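Local coordinates for protein acyl-CoA hydrolase (Bacillus halodurans, PDB 1VPM) that binds coenzyme A and probably hydrolyses the thioester of long-chain fatty acyl-CoA, as a hot-dog-fold thioesterase, at residues 28-33 with 78-83; 101-106 with 121-126. One frame throughout, in Å; residues are numbered along the deposited sequence. Where two conformers were deposited one is given.

Interaction 1. Residues 28-33 with 78-83. With COA (coenzyme A), chain D.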
loop_
_atom_site.group_PDB
_atom_site.type_symbol
_atom_site.label_atom_id
_atom_site.label_comp_id
_atom_site.label_asym_id
_atom_site.label_seq_id
_atom_site.Cartn_x
_atom_site.Cartn_y
_atom_site.Cartn_z
ATOM N N ARG A 28 13.909 -3.841 6.686
ATOM C CA ARG A 28 12.439 -3.809 6.565
ATOM C C ARG A 28 11.849 -4.699 7.644
ATOM O O ARG A 28 12.321 -5.797 7.881
ATOM C CB ARG A 28 12.028 -4.428 5.208
ATOM C CG ARG A 28 12.623 -3.833 3.956
ATOM C CD ARG A 28 12.387 -2.363 3.910
ATOM N NE ARG A 28 11.014 -2.081 3.555
ATOM C CZ ARG A 28 10.622 -1.655 2.357
ATOM N NH1 ARG A 28 11.504 -1.426 1.367
ATOM N NH2 ARG A 28 9.332 -1.454 2.150
ATOM N N LEU A 29 10.768 -4.248 8.227
ATOM C CA LEU A 29 10.044 -5.034 9.179
ATOM C C LEU A 29 9.142 -5.993 8.408
ATOM O O LEU A 29 8.467 -5.570 7.463
ATOM C CB LEU A 29 9.218 -4.080 10.007
ATOM C CG LEU A 29 8.539 -4.610 11.266
ATOM C CD1 LEU A 29 9.509 -5.338 12.171
ATOM C CD2 LEU A 29 7.896 -3.455 11.997
ATOM N N VAL A 30 9.061 -7.239 8.850
ATOM C CA VAL A 30 8.142 -8.221 8.214
ATOM C C VAL A 30 6.790 -8.107 8.902
ATOM O O VAL A 30 6.659 -8.265 10.157
ATOM C CB VAL A 30 8.654 -9.635 8.304
ATOM C CG1 VAL A 30 7.677 -10.607 7.628
ATOM C CG2 VAL A 30 10.008 -9.740 7.628
ATOM N N LEU A 31 5.742 -7.777 8.138
ATOM C CA LEU A 31 4.450 -7.613 8.708
ATOM C C LEU A 31 3.407 -8.568 8.122
ATOM O O LEU A 31 3.659 -9.154 7.104
ATOM C CB LEU A 31 3.994 -6.184 8.492
ATOM C CG LEU A 31 4.843 -5.230 9.376
ATOM C CD1 LEU A 31 4.617 -3.841 8.940
ATOM C CD2 LEU A 31 4.579 -5.356 10.869
ATOM N N PRO A 32 2.251 -8.714 8.791
ATOM C CA PRO A 32 1.228 -9.703 8.331
ATOM C C PRO A 32 0.810 -9.676 6.857
ATOM O O PRO A 32 0.628 -10.741 6.269
ATOM C CB PRO A 32 0.071 -9.450 9.280
ATOM C CG PRO A 32 0.761 -8.993 10.558
ATOM C CD PRO A 32 1.822 -8.064 10.049
ATOM N N PRO A 33 0.708 -8.494 6.233
ATOM C CA PRO A 33 0.392 -8.461 4.788
ATOM C C PRO A 33 1.419 -9.097 3.865
ATOM O O PRO A 33 1.104 -9.351 2.719
ATOM C CB PRO A 33 0.320 -6.956 4.471
ATOM C CG PRO A 33 0.176 -6.282 5.758
ATOM C CD PRO A 33 0.809 -7.137 6.802
ATOM N N SER A 78 16.473 -19.882 4.006
ATOM C CA SER A 78 15.692 -19.818 5.238
ATOM C C SER A 78 14.559 -18.858 5.001
ATOM O O SER A 78 14.524 -18.199 3.980
ATOM C CB SER A 78 16.571 -19.364 6.419
ATOM O OG SER A 78 17.213 -18.131 6.155
ATOM N N SER A 79 13.645 -18.804 5.965
ATOM C CA SER A 79 12.476 -17.937 5.905
ATOM C C SER A 79 12.638 -16.769 6.845
ATOM O O SER A 79 13.636 -16.620 7.572
ATOM C CB SER A 79 11.254 -18.731 6.281
ATOM O OG SER A 79 11.451 -19.362 7.533
ATOM N N ALA A 80 11.690 -15.869 6.786
ATOM C CA ALA A 80 11.586 -14.876 7.774
ATOM C C ALA A 80 10.107 -14.890 8.095
ATOM O O ALA A 80 9.287 -15.328 7.275
ATOM C CB ALA A 80 12.058 -13.545 7.231
ATOM N N THR A 81 9.784 -14.455 9.275
ATOM C CA THR A 81 8.436 -14.467 9.789
ATOM C C THR A 81 8.104 -13.148 10.410
ATOM O O THR A 81 8.967 -12.291 10.585
ATOM C CB THR A 81 8.267 -15.611 10.833
ATOM O OG1 THR A 81 8.988 -15.285 12.021
ATOM C CG2 THR A 81 8.830 -16.892 10.278
ATOM N N VAL A 82 6.840 -12.965 10.764
ATOM C CA VAL A 82 6.345 -11.698 11.274
ATOM C C VAL A 82 7.087 -11.061 12.478
ATOM O O VAL A 82 7.344 -11.704 13.495
ATOM C CB VAL A 82 4.842 -11.795 11.565
ATOM C CG1 VAL A 82 4.312 -10.528 12.202
ATOM C CG2 VAL A 82 4.096 -12.061 10.280
ATOM N N GLY A 83 7.439 -9.779 12.318
ATOM C CA GLY A 83 8.042 -8.999 13.383
ATOM C C GLY A 83 9.543 -9.131 13.353
ATOM O O GLY A 83 10.239 -8.371 14.058
HETATM N N1A COA D . 15.282 -25.003 -5.121
HETATM C C2A COA D . 14.459 -25.973 -5.617
HETATM N N3A COA D . 13.973 -26.973 -4.757
HETATM C C4A COA D . 14.314 -26.961 -3.436
HETATM C C5A COA D . 15.170 -25.973 -2.921
HETATM C C6A COA D . 15.669 -24.982 -3.772
HETATM N N6A COA D . 16.601 -24.126 -3.312
HETATM N N7A COA D . 15.353 -26.230 -1.589
HETATM C C8A COA D . 14.635 -27.341 -1.261
HETATM N N9A COA D . 14.001 -27.797 -2.390
HETATM C C1B COA D . 12.994 -28.840 -2.436
HETATM C C2B COA D . 13.615 -30.180 -2.112
HETATM O O2B COA D . 14.292 -30.696 -3.228
HETATM C C3B COA D . 12.387 -30.979 -1.709
HETATM O O3B COA D . 11.884 -31.556 -2.902
HETATM P P3B COA D . 11.041 -32.910 -2.961
HETATM O O7A COA D . 11.977 -34.022 -3.216
HETATM O O8A COA D . 10.039 -32.924 -4.044
HETATM O O9A COA D . 10.272 -33.000 -1.675
HETATM C C4B COA D . 11.480 -29.917 -1.070
HETATM O O4B COA D . 12.084 -28.660 -1.381
HETATM C C5B COA D . 11.379 -30.012 0.455
HETATM O O5B COA D . 12.699 -29.932 0.991
HETATM P P1A COA D . 13.291 -30.958 2.120
HETATM O O1A COA D . 14.751 -31.222 1.815
HETATM O O2A COA D . 12.445 -32.209 2.242
HETATM O O3A COA D . 13.125 -30.197 3.533
HETATM P P2A COA D . 13.742 -28.767 3.978
HETATM O O4A COA D . 15.190 -28.671 3.524
HETATM O O5A COA D . 13.500 -28.653 5.473
HETATM O O6A COA D . 12.836 -27.631 3.246
HETATM C CBP COA D . 12.710 -25.495 2.181
HETATM C CCP COA D . 13.295 -26.905 2.117
HETATM C CDP COA D . 12.780 -24.844 0.795
HETATM C CEP COA D . 11.231 -25.647 2.598
HETATM C CAP COA D . 13.506 -24.657 3.223
HETATM O OAP COA D . 14.903 -24.548 2.977
HETATM C C9P COA D . 12.881 -23.282 3.365
HETATM O O9P COA D . 11.748 -23.189 4.198
HETATM N N8P COA D . 13.366 -22.214 2.712
HETATM C C7P COA D . 12.679 -20.955 2.921
HETATM C C6P COA D . 11.398 -20.868 2.085
HETATM C C5P COA D . 10.742 -19.513 2.254
HETATM O O5P COA D . 10.303 -19.196 3.379
HETATM N N4P COA D . 10.685 -18.711 1.185
HETATM C C3P COA D . 10.022 -17.435 1.240
HETATM C C2P COA D . 10.898 -16.192 1.400
HETATM S S1P COA D . 12.302 -16.170 2.595
#

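Interaction 2. Residues 101-106 with 121-126. With COA (coenzyme A), chain B.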
loop_
_atom_site.group_PDB
_atom_site.type_symbol
_atom_site.label_atom_id
_atom_site.label_comp_id
_atom_site.label_asym_id
_atom_site.label_seq_id
_atom_site.Cartn_x
_atom_site.Cartn_y
_atom_site.Cartn_z
ATOM N N GLU A 101 26.644 -5.568 -12.893
ATOM C CA GLU A 101 26.245 -6.652 -12.029
ATOM C C GLU A 101 26.136 -6.126 -10.595
ATOM O O GLU A 101 27.033 -5.426 -10.094
ATOM C CB GLU A 101 27.282 -7.794 -12.070
ATOM C CG GLU A 101 26.845 -8.978 -11.251
ATOM C CD GLU A 101 27.897 -10.098 -11.249
ATOM O OE1 GLU A 101 29.030 -9.859 -10.735
ATOM O OE2 GLU A 101 27.604 -11.164 -11.826
ATOM N N VAL A 102 25.012 -6.440 -9.976
ATOM C CA VAL A 102 24.741 -6.079 -8.593
ATOM C C VAL A 102 24.575 -7.369 -7.764
ATOM O O VAL A 102 23.812 -8.276 -8.124
ATOM C CB VAL A 102 23.526 -5.155 -8.449
ATOM C CG1 VAL A 102 23.260 -4.856 -6.978
ATOM C CG2 VAL A 102 23.724 -3.866 -9.239
ATOM N N TYR A 103 25.389 -7.489 -6.740
ATOM C CA TYR A 103 25.248 -8.560 -5.739
ATOM C C TYR A 103 24.401 -8.050 -4.586
ATOM O O TYR A 103 24.609 -6.941 -4.071
ATOM C CB TYR A 103 26.650 -8.998 -5.259
ATOM C CG TYR A 103 26.631 -9.837 -3.994
ATOM C CD1 TYR A 103 26.359 -11.193 -4.038
ATOM C CD2 TYR A 103 26.854 -9.245 -2.737
ATOM C CE1 TYR A 103 26.347 -11.964 -2.853
ATOM C CE2 TYR A 103 26.870 -9.998 -1.576
ATOM C CZ TYR A 103 26.576 -11.325 -1.614
ATOM O OH TYR A 103 26.601 -12.008 -0.429
ATOM N N VAL A 104 23.446 -8.872 -4.166
ATOM C CA VAL A 104 22.610 -8.593 -3.030
ATOM C C VAL A 104 22.631 -9.779 -2.068
ATOM O O VAL A 104 22.392 -10.877 -2.460
ATOM C CB VAL A 104 21.162 -8.266 -3.449
ATOM C CG1 VAL A 104 20.310 -7.955 -2.243
ATOM C CG2 VAL A 104 21.106 -7.057 -4.390
ATOM N N ARG A 105 22.782 -9.478 -0.770
ATOM C CA ARG A 105 22.637 -10.472 0.311
ATOM C C ARG A 105 21.499 -10.045 1.211
ATOM O O ARG A 105 21.320 -8.845 1.539
ATOM C CB ARG A 105 23.917 -10.692 1.089
ATOM C CG ARG A 105 24.721 -9.486 1.503
ATOM C CD ARG A 105 25.881 -9.934 2.438
ATOM N NE ARG A 105 26.943 -8.935 2.470
ATOM C CZ ARG A 105 28.196 -9.171 2.068
ATOM N NH1 ARG A 105 28.566 -10.338 1.555
ATOM N NH2 ARG A 105 29.086 -8.201 2.133
ATOM N N VAL A 106 20.738 -11.038 1.646
ATOM C CA VAL A 106 19.580 -10.821 2.514
ATOM C C VAL A 106 19.717 -11.727 3.763
ATOM O O VAL A 106 19.987 -12.926 3.668
ATOM C CB VAL A 106 18.269 -11.158 1.783
ATOM C CG1 VAL A 106 17.100 -10.900 2.705
ATOM C CG2 VAL A 106 18.141 -10.417 0.444
ATOM N N GLU A 121 21.069 -14.937 -1.346
ATOM C CA GLU A 121 22.005 -14.094 -2.085
ATOM C C GLU A 121 21.642 -14.147 -3.547
ATOM O O GLU A 121 21.205 -15.197 -4.048
ATOM C CB GLU A 121 23.434 -14.621 -1.921
ATOM C CG GLU A 121 23.965 -14.660 -0.516
ATOM C CD GLU A 121 25.330 -15.315 -0.432
ATOM O OE1 GLU A 121 25.352 -16.550 -0.590
ATOM O OE2 GLU A 121 26.329 -14.607 -0.184
ATOM N N SER A 122 21.904 -13.083 -4.267
ATOM C CA SER A 122 21.557 -13.070 -5.660
ATOM C C SER A 122 22.441 -12.076 -6.430
ATOM O O SER A 122 23.084 -11.240 -5.860
ATOM C CB SER A 122 20.043 -12.778 -5.726
ATOM O OG SER A 122 19.705 -11.558 -6.312
ATOM N N PHE A 123 22.557 -12.302 -7.723
ATOM C CA PHE A 123 23.106 -11.309 -8.667
ATOM C C PHE A 123 22.030 -10.830 -9.636
ATOM O O PHE A 123 21.172 -11.621 -10.072
ATOM C CB PHE A 123 24.191 -11.921 -9.528
ATOM C CG PHE A 123 25.407 -12.360 -8.766
ATOM C CD1 PHE A 123 26.375 -11.423 -8.385
ATOM C CD2 PHE A 123 25.639 -13.689 -8.514
ATOM C CE1 PHE A 123 27.537 -11.831 -7.690
ATOM C CE2 PHE A 123 26.762 -14.070 -7.834
ATOM C CZ PHE A 123 27.716 -13.134 -7.425
ATOM N N LEU A 124 22.002 -9.514 -9.868
ATOM C CA LEU A 124 21.180 -8.934 -10.860
ATOM C C LEU A 124 21.998 -8.185 -11.903
ATOM O O LEU A 124 23.159 -7.798 -11.666
ATOM C CB LEU A 124 20.224 -7.949 -10.212
ATOM C CG LEU A 124 19.208 -8.486 -9.215
ATOM C CD1 LEU A 124 19.833 -8.581 -7.839
ATOM C CD2 LEU A 124 17.935 -7.585 -9.132
ATOM N N THR A 125 21.388 -7.980 -13.047
ATOM C CA THR A 125 22.005 -7.164 -14.089
ATOM C C THR A 125 21.126 -5.936 -14.266
ATOM O O THR A 125 19.950 -6.034 -14.722
ATOM C CB THR A 125 22.161 -7.926 -15.403
ATOM O OG1 THR A 125 23.046 -9.057 -15.239
ATOM C CG2 THR A 125 22.783 -7.005 -16.458
HETATM N N MSE A 126 21.718 -4.766 -13.987
HETATM C CA MSE A 126 21.036 -3.496 -14.091
HETATM C C MSE A 126 21.628 -2.736 -15.264
HETATM O O MSE A 126 22.818 -2.806 -15.471
HETATM C CB MSE A 126 21.246 -2.677 -12.809
HETATM C CG MSE A 126 20.913 -3.378 -11.497
HETATM SE SE MSE A 126 19.009 -4.064 -11.485
HETATM C CE MSE A 126 18.205 -2.349 -11.527
HETATM N N1A COA B . 20.687 -10.367 -18.696
HETATM C C2A COA B . 21.892 -9.773 -18.452
HETATM N N3A COA B . 22.318 -8.714 -19.273
HETATM C C4A COA B . 21.524 -8.280 -20.293
HETATM C C5A COA B . 20.287 -8.895 -20.557
HETATM C C6A COA B . 19.861 -9.958 -19.754
HETATM N N6A COA B . 18.752 -10.638 -20.097
HETATM N N7A COA B . 19.734 -8.273 -21.644
HETATM C C8A COA B . 20.583 -7.291 -22.058
HETATM N N9A COA B . 21.684 -7.294 -21.238
HETATM C C1B COA B . 22.732 -6.291 -21.219
HETATM C C2B COA B . 23.544 -6.361 -22.492
HETATM O O2B COA B . 24.466 -7.418 -22.435
HETATM C C3B COA B . 24.183 -4.982 -22.505
HETATM O O3B COA B . 25.396 -5.104 -21.783
HETATM P P3B COA B . 26.677 -4.182 -22.014
HETATM O O7A COA B . 27.569 -4.867 -22.969
HETATM O O8A COA B . 27.454 -3.946 -20.781
HETATM O O9A COA B . 26.173 -2.839 -22.456
HETATM C C4B COA B . 23.116 -4.103 -21.837
HETATM O O4B COA B . 22.157 -5.011 -21.291
HETATM C C5B COA B . 22.371 -3.176 -22.802
HETATM O O5B COA B . 21.787 -3.981 -23.825
HETATM P P1A COA B . 21.905 -3.653 -25.425
HETATM O O1A COA B . 22.043 -4.960 -26.178
HETATM O O2A COA B . 23.003 -2.650 -25.713
HETATM O O3A COA B . 20.533 -2.901 -25.819
HETATM P P2A COA B . 19.015 -3.445 -25.667
HETATM O O4A COA B . 18.943 -4.894 -26.124
HETATM O O5A COA B . 18.139 -2.460 -26.423
HETATM O O6A COA B . 18.642 -3.323 -24.089
HETATM C CBP COA B . 17.503 -4.215 -22.186
HETATM C CCP COA B . 18.592 -4.452 -23.231
HETATM C CDP COA B . 17.722 -5.150 -20.991
HETATM C CEP COA B . 17.647 -2.751 -21.719
HETATM C CAP COA B . 16.110 -4.466 -22.832
HETATM O OAP COA B . 15.921 -5.763 -23.387
HETATM C C9P COA B . 15.013 -4.148 -21.835
HETATM O O9P COA B . 14.669 -2.789 -21.690
HETATM N N8P COA B . 14.417 -5.107 -21.108
HETATM C C7P COA B . 13.388 -4.678 -20.181
HETATM C C6P COA B . 13.993 -4.101 -18.898
HETATM C C5P COA B . 12.903 -3.739 -17.910
HETATM O O5P COA B . 12.099 -2.833 -18.212
HETATM N N4P COA B . 12.845 -4.428 -16.766
HETATM C C3P COA B . 11.884 -4.105 -15.745
HETATM C C2P COA B . 10.632 -4.979 -15.656
HETATM S S1P COA B . 9.719 -5.485 -17.176
#

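Interaction 1. Residues 28-33 with 78-83
Val30 is the residue through which the end of strand 24-29 meets the loop ahead of strand 85-95, and its side chain points into residues 80-82. From CB outward, every carbon lies near the backbone oxygen of Thr81. Val30 CB is 3.5 Å from Thr81 O. CG1, placed anti to the backbone N (chi1 -180°), brings Val30 to 3.6 Å from Thr81 O. The other branch, Val30 CG2, is 4.0 Å from Thr81 O and next nearest the methyl of Ala80, with 4.3 Å between Val30 CG2 and Ala80 CB. The main chain supplies the one hydrogen bond between the two segments: Gly83 N donates to Val30 O over 2.8 Å, nearly straight at 162°. Val82 CG1 lies 4.1 Å from Pro32 CD, the two side chains crossing at about a right angle. On the strand side, Leu29 CD1 is 3.6 Å from Gly83 O. Gly83 has a positive phi, a conformation that favours glycine, and Asp84, just ahead of strand 85-95, also makes a backbone hydrogen bond with Val30. In the same loop, Ser79 CB comes within 3.1 Å of O5P in the pantetheine arm of a coenzyme A whose other partners include Ser99 and Thr98 of the fifth subunit. Aliphatic carbons thus lie mainly against backbone oxygens, with a few looser carbon-carbon contacts; the Gly83 bond, beside that of Val30 with Asp84, helps set where the loop meets the strand end, while Gly83 O is buried without a polar partner, a probable small energetic cost.

Interaction 2. Residues 101-106 with 121-126
Val102 and Leu124, like Val104 and Ser122, form hydrogen-bonded pairs in the antiparallel hairpin of strands 99-109 and 116-129, whose segments lie 4.6 Å apart at closest axis approach with their directions 153° apart. On the face carrying Glu101, Tyr103 and Phe123, Tyr103 has its CG anti to the backbone N, which carries the ring across to the neighbouring strand. Its hydroxyl donates to Glu121, Tyr103 OH to Glu121 OE2 being 2.6 Å, and the oxygen accepts through its anti lone pair at the edge of the ring, the carboxylate plane standing 78° from the ring plane. Arg105 NH1 adds a weak bond to the same hydroxyl, although this guanidinium also forms salt bridges with Glu89 and Glu147. Phe123 lies obliquely against Tyr103, with Phe123 CE1 3.8 Å from Tyr103 CB. The carboxylate of Glu101 lies obliquely beside the Phe123 ring, the two planes 27° apart, and Glu101 CD sits 3.5 Å from Phe123 CD1. Glu101 OE1 is hydrogen-bonded to Thr93 and salt-bridged to Arg158, and OE2 to Arg162; Arg158 also makes a cation-pi contact with Phe123. The reverse face is mostly aliphatic, with Ser122 among it: Val102 CG2 meets CG of Met126, a selenomethionine, at 3.6 Å, and Val104 CG2 meets Leu124 CD1 at 4.0 Å, with helix 43-62 packed against Leu124 and Met126. A phenylalanine in place of Tyr103 would probably leave Glu121 OE2 without its hydroxyl partner and the carboxylate freer to turn. The hairpin therefore has two chemistries, a mostly aliphatic side against helix 43-62 and a charged, aromatic side reaching the C-terminal helix, with Thr125 beside the adenine of coenzyme A.

Interaction 1 precedes interaction 2 in the sequence. It meets the antiparallel sheet of the hot-dog fold at the edge strand 24-29, while interaction 2 lies in the sheet's interior; the strand order is 24-29, 85-95, 99-109, 116-129, 65-75. Their centres are 21 Å apart and their nearest atoms about 6 Å, so the two are not in contact. Residues 28-33 with 78-83 sit at the periphery, 19 Å from the chain centre and beside other subunits, whereas 101-106 with 121-126 lie near that centre. Each borders a different coenzyme A: the loop meets the pantetheine arm of one, the hairpin the adenine of another. One chain therefore contributes to two ligand sites, and each site is shared between subunits.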